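Local atomic coordinates of rhamnosidase B (Bacillus sp., PDB entry 2OKX), a protein that hydrolyses the glycosidic bond of alpha-L-rhamnosides to release L-rhamnose, as a bacterial alpha-L-rhamnosidase of glycoside hydrolase family 78. Residues V214-Y219 / T511-S516; V428-V431 / D436-L439; Q698-V703 / M764-V769; E734-V739 / C773-G778. All blocks are in the same frame, centred on the assembly; numbering follows the deposited sequence.

Contact 1 (V214-Y219 / T511-S516)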
loop_
_atom_site.group_PDB
_atom_site.type_symbol
_atom_site.label_atom_id
_atom_site.label_comp_id
_atom_site.label_asym_id
_atom_site.label_seq_id
_atom_site.Cartn_x
_atom_site.Cartn_y
_atom_site.Cartn_z
ATOM N N VAL A 214 17.324 -5.726 -25.228
ATOM C CA VAL A 214 17.935 -4.935 -24.168
ATOM C C VAL A 214 19.085 -5.619 -23.432
ATOM O O VAL A 214 19.318 -6.815 -23.589
ATOM C CB VAL A 214 16.868 -4.540 -23.119
ATOM C CG1 VAL A 214 15.663 -3.894 -23.812
ATOM C CG2 VAL A 214 16.424 -5.774 -22.343
ATOM N N LYS A 215 19.790 -4.836 -22.622
ATOM C CA LYS A 215 20.898 -5.332 -21.815
ATOM C C LYS A 215 20.919 -4.612 -20.475
ATOM O O LYS A 215 20.742 -3.397 -20.419
ATOM C CB LYS A 215 22.239 -5.093 -22.511
ATOM C CG LYS A 215 22.482 -5.934 -23.749
ATOM C CD LYS A 215 23.847 -5.601 -24.342
ATOM C CE LYS A 215 24.154 -6.470 -25.553
ATOM N NZ LYS A 215 25.431 -6.068 -26.210
ATOM N N ALA A 216 21.132 -5.375 -19.408
ATOM C CA ALA A 216 21.219 -4.831 -18.059
ATOM C C ALA A 216 22.688 -4.501 -17.817
ATOM O O ALA A 216 23.558 -4.924 -18.581
ATOM C CB ALA A 216 20.753 -5.865 -17.047
ATOM N N PRO A 217 22.985 -3.738 -16.757
ATOM C CA PRO A 217 24.383 -3.389 -16.468
ATOM C C PRO A 217 25.171 -4.647 -16.106
ATOM O O PRO A 217 24.603 -5.603 -15.574
ATOM C CB PRO A 217 24.264 -2.437 -15.277
ATOM C CG PRO A 217 22.870 -1.856 -15.419
ATOM C CD PRO A 217 22.070 -3.068 -15.818
ATOM N N LYS A 218 26.473 -4.645 -16.383
ATOM C CA LYS A 218 27.321 -5.794 -16.068
ATOM C C LYS A 218 27.137 -6.171 -14.601
ATOM O O LYS A 218 27.071 -7.350 -14.249
ATOM C CB LYS A 218 28.800 -5.455 -16.306
ATOM C CG LYS A 218 29.148 -4.897 -17.688
ATOM C CD LYS A 218 28.978 -5.929 -18.794
ATOM C CE LYS A 218 29.633 -5.461 -20.090
ATOM N NZ LYS A 218 29.098 -4.152 -20.575
ATOM N N TYR A 219 27.051 -5.152 -13.750
ATOM C CA TYR A 219 26.888 -5.339 -12.313
ATOM C C TYR A 219 25.683 -4.535 -11.809
ATOM O O TYR A 219 25.582 -3.344 -12.069
ATOM C CB TYR A 219 28.165 -4.873 -11.589
ATOM C CG TYR A 219 28.086 -4.904 -10.078
ATOM C CD1 TYR A 219 28.103 -6.113 -9.380
ATOM C CD2 TYR A 219 27.958 -3.725 -9.345
ATOM C CE1 TYR A 219 27.987 -6.145 -7.994
ATOM C CE2 TYR A 219 27.842 -3.746 -7.960
ATOM C CZ TYR A 219 27.853 -4.958 -7.293
ATOM O OH TYR A 219 27.709 -4.987 -5.930
ATOM N N THR A 511 11.153 -9.612 -19.046
ATOM C CA THR A 511 12.410 -9.723 -19.772
ATOM C C THR A 511 13.024 -11.116 -19.676
ATOM O O THR A 511 13.248 -11.643 -18.582
ATOM C CB THR A 511 13.394 -8.655 -19.268
ATOM O OG1 THR A 511 12.725 -7.386 -19.233
ATOM C CG2 THR A 511 14.587 -8.537 -20.196
ATOM N N VAL A 512 13.280 -11.704 -20.844
ATOM C CA VAL A 512 13.837 -13.048 -20.948
ATOM C C VAL A 512 15.325 -12.958 -21.270
ATOM O O VAL A 512 15.713 -12.318 -22.248
ATOM C CB VAL A 512 13.114 -13.846 -22.059
ATOM C CG1 VAL A 512 13.612 -15.290 -22.090
ATOM C CG2 VAL A 512 11.605 -13.803 -21.823
ATOM N N ARG A 513 16.148 -13.604 -20.449
ATOM C CA ARG A 513 17.598 -13.567 -20.632
ATOM C C ARG A 513 18.287 -14.939 -20.565
ATOM O O ARG A 513 17.782 -15.878 -19.950
ATOM C CB ARG A 513 18.242 -12.682 -19.555
ATOM C CG ARG A 513 17.393 -11.522 -19.028
ATOM C CD ARG A 513 18.140 -10.809 -17.898
ATOM N NE ARG A 513 17.310 -9.861 -17.151
ATOM C CZ ARG A 513 17.102 -8.597 -17.505
ATOM N NH1 ARG A 513 17.661 -8.104 -18.603
ATOM N NH2 ARG A 513 16.331 -7.825 -16.752
ATOM N N GLY A 514 19.456 -15.022 -21.195
ATOM C CA GLY A 514 20.265 -16.233 -21.174
ATOM C C GLY A 514 19.759 -17.513 -21.811
ATOM O O GLY A 514 20.304 -18.588 -21.548
ATOM N N ASN A 515 18.731 -17.426 -22.646
ATOM C CA ASN A 515 18.206 -18.619 -23.296
ATOM C C ASN A 515 18.897 -18.789 -24.640
ATOM O O ASN A 515 19.062 -17.826 -25.383
ATOM C CB ASN A 515 16.700 -18.489 -23.511
ATOM C CG ASN A 515 16.343 -17.261 -24.304
ATOM O OD1 ASN A 515 16.679 -16.145 -23.911
ATOM N ND2 ASN A 515 15.668 -17.454 -25.432
ATOM N N SER A 516 19.304 -20.016 -24.940
ATOM C CA SER A 516 19.973 -20.314 -26.200
ATOM C C SER A 516 18.927 -20.633 -27.264
ATOM O O SER A 516 19.019 -20.176 -28.408
ATOM C CB SER A 516 20.920 -21.505 -26.016
ATOM O OG SER A 516 20.261 -22.577 -25.359
#
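Against the Arg513 guanidinium comes the methyl of Ala216, its CB standing 4.1 Å from NH1 and approaching obliquely, while one face of the same flat group takes CG2 of Thr511, which rides 3.4 Å above the guanidinium plane and is offset toward the rim. The polar atoms of the group are engaged elsewhere: NH1 forms a salt bridge with Asp436 OD1 and NE another with Asp464 OD1. Two carboxylates thus grip this buried cation from different nitrogens and probably neutralise much of its charge, while methyl groups do the touching here. The arm of Arg513 runs extended from CG to NE, but it leaves the backbone at an unusual chi1 of -30°, well off a staggered position, while NE and NH1 are held by their carboxylates.

The second touch is purely apolar. Val214 CG2 meets Thr511 CG2 at 4.0 Å, the two side chains running at a slant to each other. Thr511 turns this methyl anti to its own backbone N, which lets the one group serve both Val214 and the Arg513 face.

No hydrogen bond joins 214-219 to 511-516, and the separation of 8.5 Å between Val214 CA and Thr511 CA explains why: these strands are not neighbours. Strand 436-443 runs between 207-215 and 507-513, antiparallel to both, so the contact reaches across a middle strand whose Asp436 and Glu438 touch Val214 and Thr511 alike. Helix 397-402 packs against the same place, Ser400 meeting both Ala216 and Arg513.

Contact 2 (V428-V431 / D436-L439)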
loop_
_atom_site.group_PDB
_atom_site.type_symbol
_atom_site.label_atom_id
_atom_site.label_comp_id
_atom_site.label_asym_id
_atom_site.label_seq_id
_atom_site.Cartn_x
_atom_site.Cartn_y
_atom_site.Cartn_z
ATOM N N VAL A 428 5.792 -17.286 -29.554
ATOM C CA VAL A 428 7.209 -17.609 -29.670
ATOM C C VAL A 428 8.036 -16.333 -29.653
ATOM O O VAL A 428 7.930 -15.493 -30.542
ATOM C CB VAL A 428 7.491 -18.393 -30.970
ATOM C CG1 VAL A 428 8.960 -18.826 -31.023
ATOM C CG2 VAL A 428 6.578 -19.610 -31.040
ATOM N N LEU A 429 8.862 -16.194 -28.625
ATOM C CA LEU A 429 9.700 -15.016 -28.477
ATOM C C LEU A 429 10.953 -15.089 -29.327
ATOM O O LEU A 429 11.581 -16.140 -29.441
ATOM C CB LEU A 429 10.093 -14.833 -27.007
ATOM C CG LEU A 429 9.085 -14.166 -26.061
ATOM C CD1 LEU A 429 7.697 -14.728 -26.272
ATOM C CD2 LEU A 429 9.538 -14.376 -24.618
ATOM N N PRO A 430 11.329 -13.964 -29.949
ATOM C CA PRO A 430 12.528 -13.944 -30.779
ATOM C C PRO A 430 13.762 -14.060 -29.895
ATOM O O PRO A 430 13.773 -13.582 -28.756
ATOM C CB PRO A 430 12.442 -12.588 -31.469
ATOM C CG PRO A 430 11.791 -11.734 -30.423
ATOM C CD PRO A 430 10.677 -12.642 -29.937
ATOM N N VAL A 431 14.790 -14.714 -30.415
ATOM C CA VAL A 431 16.038 -14.865 -29.687
ATOM C C VAL A 431 17.041 -13.940 -30.359
ATOM O O VAL A 431 17.295 -14.059 -31.558
ATOM C CB VAL A 431 16.569 -16.307 -29.759
ATOM C CG1 VAL A 431 17.898 -16.405 -29.027
ATOM C CG2 VAL A 431 15.559 -17.261 -29.153
ATOM N N ASP A 436 18.966 -9.309 -24.466
ATOM C CA ASP A 436 17.802 -9.974 -23.895
ATOM C C ASP A 436 16.528 -9.539 -24.624
ATOM O O ASP A 436 16.531 -8.558 -25.366
ATOM C CB ASP A 436 17.679 -9.617 -22.413
ATOM C CG ASP A 436 18.964 -9.864 -21.640
ATOM O OD1 ASP A 436 19.166 -9.191 -20.609
ATOM O OD2 ASP A 436 19.763 -10.735 -22.053
ATOM N N CYS A 437 15.439 -10.263 -24.389
ATOM C CA CYS A 437 14.163 -9.949 -25.019
ATOM C C CYS A 437 13.209 -9.351 -23.993
ATOM O O CYS A 437 12.782 -10.035 -23.069
ATOM C CB CYS A 437 13.533 -11.211 -25.613
ATOM S SG CYS A 437 11.953 -10.917 -26.450
ATOM N N GLU A 438 12.883 -8.075 -24.162
ATOM C CA GLU A 438 11.976 -7.401 -23.242
ATOM C C GLU A 438 10.585 -7.204 -23.839
ATOM O O GLU A 438 10.435 -6.627 -24.915
ATOM C CB GLU A 438 12.535 -6.035 -22.851
ATOM C CG GLU A 438 11.548 -5.175 -22.060
ATOM C CD GLU A 438 11.966 -3.721 -22.013
ATOM O OE1 GLU A 438 12.896 -3.386 -21.247
ATOM O OE2 GLU A 438 11.370 -2.915 -22.757
ATOM N N LEU A 439 9.574 -7.687 -23.132
ATOM C CA LEU A 439 8.191 -7.531 -23.560
ATOM C C LEU A 439 7.496 -6.609 -22.566
ATOM O O LEU A 439 7.631 -6.797 -21.362
ATOM C CB LEU A 439 7.465 -8.877 -23.542
ATOM C CG LEU A 439 7.383 -9.746 -24.796
ATOM C CD1 LEU A 439 8.747 -9.943 -25.406
ATOM C CD2 LEU A 439 6.747 -11.077 -24.416
#
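Leu429 and Pro430 pass Cys437 in an extended backbone, running roughly opposite to the strand 436-439, yet no hydrogen bond links the two segments. Pro430 CA lies 7.2 Å from Cys437 CA, wider than neighbouring strands of a sheet. Each backbone finds its partners elsewhere, Leu429 with Val519, and Cys437 with Val512.

Strand 427-428 pairs with 520-528. The loop carries the chain from the sheet holding 427-428 to the one holding 436-443, consistent with the two sheets of a concanavalin-like sandwich. A calcium ion is bound about 11 Å from the side chain of Leu429, too far to take part here.

Cys437 fills the middle of the interface. Its SG stands anti to the backbone N (chi1 -179°), which carries the sulfur over a face of the Pro430 ring, toward its CG-CD side, 4.1 Å from CG and equally far from CD. Lower on the same side chain, CB rests 3.9 Å from Pro430 O. Leu429 comes at the sulfur from a second direction, roughly at right angles to the proline, its CG 4.4 Å from SG, and then divides its branches: CD1 meets CD2 of Leu439 at 4.2 Å, whereas CD2 turns to Val512 of strand 507-513. Phe432 adds a further side chain against Cys437, and Leu211 of strand 207-215 touches both Pro430 and Leu439.

Contact 3 (Q698-V703 / M764-V769); sequences QNLFLV and MQTQVV
With CG1 anti to the backbone N (chi1 177°), Val769 holds that methyl between Leu700 CB and the Phe701 ring. The CB of Phe701 points off to the side of the contact, yet the ring still reaches this methyl. The result is a clean CH-pi contact: CG1 of Val769 sits 3.7 Å from the centroid of the Phe701 ring, only 12° off its normal. The other branch of the valine, CG2, reaches the ring atom CE1 of Phe701 at 3.7 Å, so both methyls bear on the aromatic group.

Leu700 works alongside. Its CB lies 3.7 Å from Val769 CG1, and farther out its CD1 meets the backbone carbonyl oxygen of Thr766 at 3.6 Å. The hydroxyl of Thr766 is occupied elsewhere, hydrogen-bonded to Asp750 and Ser763, so that residue offers the interface its methyl and backbone.

Phe632 of helix 627-644 adds an edge-to-face partner for Phe701. With an alanine in place of Phe701, Val769 CG1 would probably lose the ring face it sits on, and a gap would open toward Phe632.

The axes of 698-703 and 764-769 come within 9.8 Å and lie 15° apart, nearly parallel. Helix 723-739 comes between helices 696-715 and 764-772 in the sequence. Such near-parallel packing of helices separated by an intervening one is consistent with neighbours in one layer of the alpha/alpha barrel that forms the six-hairpin glycosidase domain of family 78.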
loop_
_atom_site.group_PDB
_atom_site.type_symbol
_atom_site.label_atom_id
_atom_site.label_comp_id
_atom_site.label_asym_id
_atom_site.label_seq_id
_atom_site.Cartn_x
_atom_site.Cartn_y
_atom_site.Cartn_z
ATOM N N GLN A 698 -5.678 20.807 12.347
ATOM C CA GLN A 698 -5.976 19.739 13.301
ATOM C C GLN A 698 -6.682 20.256 14.552
ATOM O O GLN A 698 -7.339 19.499 15.264
ATOM C CB GLN A 698 -4.716 18.948 13.679
ATOM C CG GLN A 698 -3.490 19.765 14.054
ATOM C CD GLN A 698 -2.290 18.871 14.331
ATOM O OE1 GLN A 698 -2.014 17.939 13.576
ATOM N NE2 GLN A 698 -1.569 19.154 15.411
ATOM N N ASN A 699 -6.552 21.549 14.821
ATOM C CA ASN A 699 -7.235 22.134 15.968
ATOM C C ASN A 699 -8.724 22.147 15.626
ATOM O O ASN A 699 -9.573 21.829 16.458
ATOM C CB ASN A 699 -6.730 23.555 16.217
ATOM C CG ASN A 699 -5.645 23.607 17.275
ATOM O OD1 ASN A 699 -5.934 23.655 18.473
ATOM N ND2 ASN A 699 -4.389 23.578 16.840
ATOM N N LEU A 700 -9.021 22.499 14.379
ATOM C CA LEU A 700 -10.394 22.551 13.890
ATOM C C LEU A 700 -11.032 21.162 13.868
ATOM O O LEU A 700 -12.179 20.991 14.279
ATOM C CB LEU A 700 -10.421 23.161 12.489
ATOM C CG LEU A 700 -9.983 24.626 12.375
ATOM C CD1 LEU A 700 -9.753 24.984 10.919
ATOM C CD2 LEU A 700 -11.046 25.532 13.000
ATOM N N PHE A 701 -10.290 20.165 13.389
ATOM C CA PHE A 701 -10.818 18.809 13.332
ATOM C C PHE A 701 -11.015 18.211 14.723
ATOM O O PHE A 701 -11.857 17.335 14.912
ATOM C CB PHE A 701 -9.907 17.913 12.482
ATOM C CG PHE A 701 -10.226 17.948 11.008
ATOM C CD1 PHE A 701 -9.218 18.118 10.064
ATOM C CD2 PHE A 701 -11.538 17.796 10.563
ATOM C CE1 PHE A 701 -9.505 18.137 8.700
ATOM C CE2 PHE A 701 -11.838 17.812 9.199
ATOM C CZ PHE A 701 -10.817 17.984 8.265
ATOM N N LEU A 702 -10.249 18.679 15.702
ATOM C CA LEU A 702 -10.411 18.167 17.060
ATOM C C LEU A 702 -11.777 18.611 17.581
ATOM O O LEU A 702 -12.472 17.858 18.264
ATOM C CB LEU A 702 -9.305 18.693 17.979
ATOM C CG LEU A 702 -9.409 18.290 19.458
ATOM C CD1 LEU A 702 -9.627 16.791 19.595
ATOM C CD2 LEU A 702 -8.136 18.707 20.182
ATOM N N VAL A 703 -12.160 19.838 17.249
ATOM C CA VAL A 703 -13.454 20.358 17.670
ATOM C C VAL A 703 -14.549 19.446 17.128
ATOM O O VAL A 703 -15.381 18.941 17.884
ATOM C CB VAL A 703 -13.688 21.787 17.132
ATOM C CG1 VAL A 703 -15.113 22.238 17.442
ATOM C CG2 VAL A 703 -12.682 22.747 17.757
ATOM N N MET A 764 -6.090 27.336 1.233
ATOM C CA MET A 764 -7.498 27.029 1.022
ATOM C C MET A 764 -7.888 25.927 1.996
ATOM O O MET A 764 -9.000 25.914 2.525
ATOM C CB MET A 764 -7.729 26.542 -0.405
ATOM C CG MET A 764 -7.852 27.653 -1.425
ATOM S SD MET A 764 -9.257 28.706 -1.018
ATOM C CE MET A 764 -10.612 27.543 -1.202
ATOM N N GLN A 765 -6.951 25.009 2.226
ATOM C CA GLN A 765 -7.167 23.875 3.116
ATOM C C GLN A 765 -7.693 24.267 4.494
ATOM O O GLN A 765 -8.724 23.767 4.945
ATOM C CB GLN A 765 -5.865 23.075 3.278
ATOM C CG GLN A 765 -5.420 22.277 2.042
ATOM C CD GLN A 765 -4.590 23.081 1.052
ATOM O OE1 GLN A 765 -3.939 22.513 0.172
ATOM N NE2 GLN A 765 -4.608 24.401 1.186
ATOM N N THR A 766 -6.975 25.154 5.171
ATOM C CA THR A 766 -7.381 25.580 6.503
ATOM C C THR A 766 -8.764 26.217 6.511
ATOM O O THR A 766 -9.546 25.993 7.432
ATOM C CB THR A 766 -6.360 26.565 7.097
ATOM O OG1 THR A 766 -5.088 25.910 7.206
ATOM C CG2 THR A 766 -6.806 27.030 8.482
ATOM N N GLN A 767 -9.061 27.004 5.483
ATOM C CA GLN A 767 -10.355 27.670 5.385
ATOM C C GLN A 767 -11.467 26.639 5.178
ATOM O O GLN A 767 -12.519 26.711 5.817
ATOM C CB GLN A 767 -10.359 28.666 4.222
ATOM C CG GLN A 767 -9.137 29.574 4.144
ATOM C CD GLN A 767 -8.727 30.140 5.493
ATOM O OE1 GLN A 767 -9.557 30.650 6.247
ATOM N NE2 GLN A 767 -7.433 30.062 5.798
ATOM N N VAL A 768 -11.230 25.686 4.278
ATOM C CA VAL A 768 -12.214 24.646 4.003
ATOM C C VAL A 768 -12.523 23.863 5.276
ATOM O O VAL A 768 -13.683 23.593 5.583
ATOM C CB VAL A 768 -11.709 23.662 2.914
ATOM C CG1 VAL A 768 -12.647 22.468 2.810
ATOM C CG2 VAL A 768 -11.627 24.370 1.572
ATOM N N VAL A 769 -11.481 23.502 6.018
ATOM C CA VAL A 769 -11.667 22.747 7.251
ATOM C C VAL A 769 -12.448 23.552 8.288
ATOM O O VAL A 769 -13.283 23.002 9.004
ATOM C CB VAL A 769 -10.308 22.314 7.858
ATOM C CG1 VAL A 769 -10.530 21.599 9.179
ATOM C CG2 VAL A 769 -9.576 21.395 6.886
#

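Contact 4 (E734-V739 / C773-G778); sequences ETINAV and CGVAQG
Asn737 reaches out of the last turns of helix 723-739 to the backbone of Val775. From CB the chain turns to CG, which is set anti to the carbonyl carbon (chi1 -80°) and lies 4.0 Å from Val775 CG1. There the amide divides. ND2 donates to Val775 O at 3.0 Å, nearly straight at 162° and almost within the amide's own plane, though it meets the carbonyl from a tilted position. OD1 accepts from Tyr748 OH, a second bond that fixes the amide's rotation. The valine also packs on what it bonds, CG1 lying 3.5 Å from Asn737 ND2, and its side chain slides past the asparagine in the opposite direction.

Ile736 supplies the apolar half, its CG2 meeting Val775 CG1 at 4.1 Å with the two side chains roughly at right angles. Tyr748 in turn touches Val775, so one residue backs both partners. A leucine in place of Asn737 would probably leave Val775 O and the Tyr748 hydroxyl without their shared mate.

The loop begins with a Schellman motif, in which Gly774, at positive phi, is the first residue past helix 764-772, and the chain then turns toward helix 778-789. This ties the end of helix 723-739 to the turn after helix 764-772, consistent with successive helices of the alpha barrel of a six-hairpin glycosidase.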
loop_
_atom_site.group_PDB
_atom_site.type_symbol
_atom_site.label_atom_id
_atom_site.label_comp_id
_atom_site.label_asym_id
_atom_site.label_seq_id
_atom_site.Cartn_x
_atom_site.Cartn_y
_atom_site.Cartn_z
ATOM N N GLU A 734 -13.951 28.636 20.398
ATOM C CA GLU A 734 -13.873 30.053 20.739
ATOM C C GLU A 734 -12.424 30.540 20.729
ATOM O O GLU A 734 -12.117 31.603 20.185
ATOM C CB GLU A 734 -14.493 30.294 22.117
ATOM C CG GLU A 734 -14.610 31.764 22.491
ATOM C CD GLU A 734 -15.174 31.968 23.885
ATOM O OE1 GLU A 734 -15.365 33.137 24.285
ATOM O OE2 GLU A 734 -15.423 30.960 24.581
ATOM N N THR A 735 -11.535 29.758 21.333
ATOM C CA THR A 735 -10.122 30.108 21.384
ATOM C C THR A 735 -9.574 30.201 19.965
ATOM O O THR A 735 -8.799 31.104 19.642
ATOM C CB THR A 735 -9.315 29.053 22.166
ATOM O OG1 THR A 735 -9.856 28.919 23.486
ATOM C CG2 THR A 735 -7.853 29.465 22.265
ATOM N N ILE A 736 -9.986 29.265 19.114
ATOM C CA ILE A 736 -9.540 29.256 17.728
ATOM C C ILE A 736 -9.944 30.556 17.036
ATOM O O ILE A 736 -9.115 31.220 16.411
ATOM C CB ILE A 736 -10.139 28.056 16.958
ATOM C CG1 ILE A 736 -9.601 26.748 17.546
ATOM C CG2 ILE A 736 -9.793 28.158 15.481
ATOM C CD1 ILE A 736 -10.202 25.496 16.936
ATOM N N ASN A 737 -11.218 30.918 17.153
ATOM C CA ASN A 737 -11.724 32.142 16.539
ATOM C C ASN A 737 -11.087 33.386 17.152
ATOM O O ASN A 737 -10.940 34.411 16.488
ATOM C CB ASN A 737 -13.248 32.227 16.692
ATOM C CG ASN A 737 -13.989 31.389 15.663
ATOM O OD1 ASN A 737 -13.839 31.593 14.459
ATOM N ND2 ASN A 737 -14.800 30.448 16.135
ATOM N N ALA A 738 -10.704 33.282 18.420
ATOM C CA ALA A 738 -10.094 34.399 19.134
ATOM C C ALA A 738 -8.610 34.586 18.829
ATOM O O ALA A 738 -8.110 35.710 18.830
ATOM C CB ALA A 738 -10.290 34.216 20.635
ATOM N N VAL A 739 -7.912 33.488 18.555
ATOM C CA VAL A 739 -6.478 33.549 18.294
ATOM C C VAL A 739 -6.037 33.343 16.846
ATOM O O VAL A 739 -5.360 34.192 16.264
ATOM C CB VAL A 739 -5.729 32.510 19.164
ATOM C CG1 VAL A 739 -4.224 32.651 18.973
ATOM C CG2 VAL A 739 -6.112 32.683 20.628
ATOM N N CYS A 773 -15.952 22.145 9.823
ATOM C CA CYS A 773 -16.021 21.865 11.248
ATOM C C CYS A 773 -17.012 22.753 11.996
ATOM O O CYS A 773 -17.258 22.551 13.182
ATOM C CB CYS A 773 -14.624 21.979 11.864
ATOM S SG CYS A 773 -13.489 20.689 11.274
ATOM N N GLY A 774 -17.583 23.726 11.296
ATOM C CA GLY A 774 -18.552 24.613 11.917
ATOM C C GLY A 774 -17.944 25.600 12.893
ATOM O O GLY A 774 -18.626 26.097 13.790
ATOM N N VAL A 775 -16.656 25.880 12.723
ATOM C CA VAL A 775 -15.961 26.823 13.589
ATOM C C VAL A 775 -16.176 28.228 13.048
ATOM O O VAL A 775 -16.255 29.194 13.806
ATOM C CB VAL A 775 -14.445 26.518 13.642
ATOM C CG1 VAL A 775 -13.705 27.646 14.343
ATOM C CG2 VAL A 775 -14.210 25.207 14.377
ATOM N N ALA A 776 -16.273 28.330 11.727
ATOM C CA ALA A 776 -16.492 29.611 11.073
ATOM C C ALA A 776 -17.992 29.857 10.957
ATOM O O ALA A 776 -18.670 29.234 10.141
ATOM C CB ALA A 776 -15.849 29.611 9.691
ATOM N N GLN A 777 -18.504 30.762 11.782
ATOM C CA GLN A 777 -19.926 31.086 11.775
ATOM C C GLN A 777 -20.150 32.548 11.410
ATOM O O GLN A 777 -19.212 33.345 11.387
ATOM C CB GLN A 777 -20.536 30.804 13.152
ATOM C CG GLN A 777 -20.455 29.348 13.591
ATOM C CD GLN A 777 -21.303 28.429 12.732
ATOM O OE1 GLN A 777 -21.111 28.339 11.519
ATOM N NE2 GLN A 777 -22.248 27.739 13.360
ATOM N N GLY A 778 -21.400 32.891 11.120
ATOM C CA GLY A 778 -21.735 34.256 10.766
ATOM C C GLY A 778 -20.864 34.858 9.681
ATOM O O GLY A 778 -20.573 34.218 8.672
#

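Read from the N terminus, contact 1 opens at 214-219 and closes nearly 300 residues later at 511-516, gathering distant strands into one sheet. Contact 2 is nested inside that long loop and closes only a short turn, between 428-431 and 436-439. The two touch through strand 436-443, their centres 11 Å apart. Contacts 3 and 4 follow in series and cross: 698-703, 734-739, 764-769 and 773-778 alternate along the chain, so the two loops overlap. Their centres lie 10 Å apart, with Leu700 and Phe701 meeting the loop of contact 4 at Cys773. About 53 Å separates the centres of contacts 1 and 3, the beta-sandwich region and the helical barrel lying on opposite sides of the chain's centre.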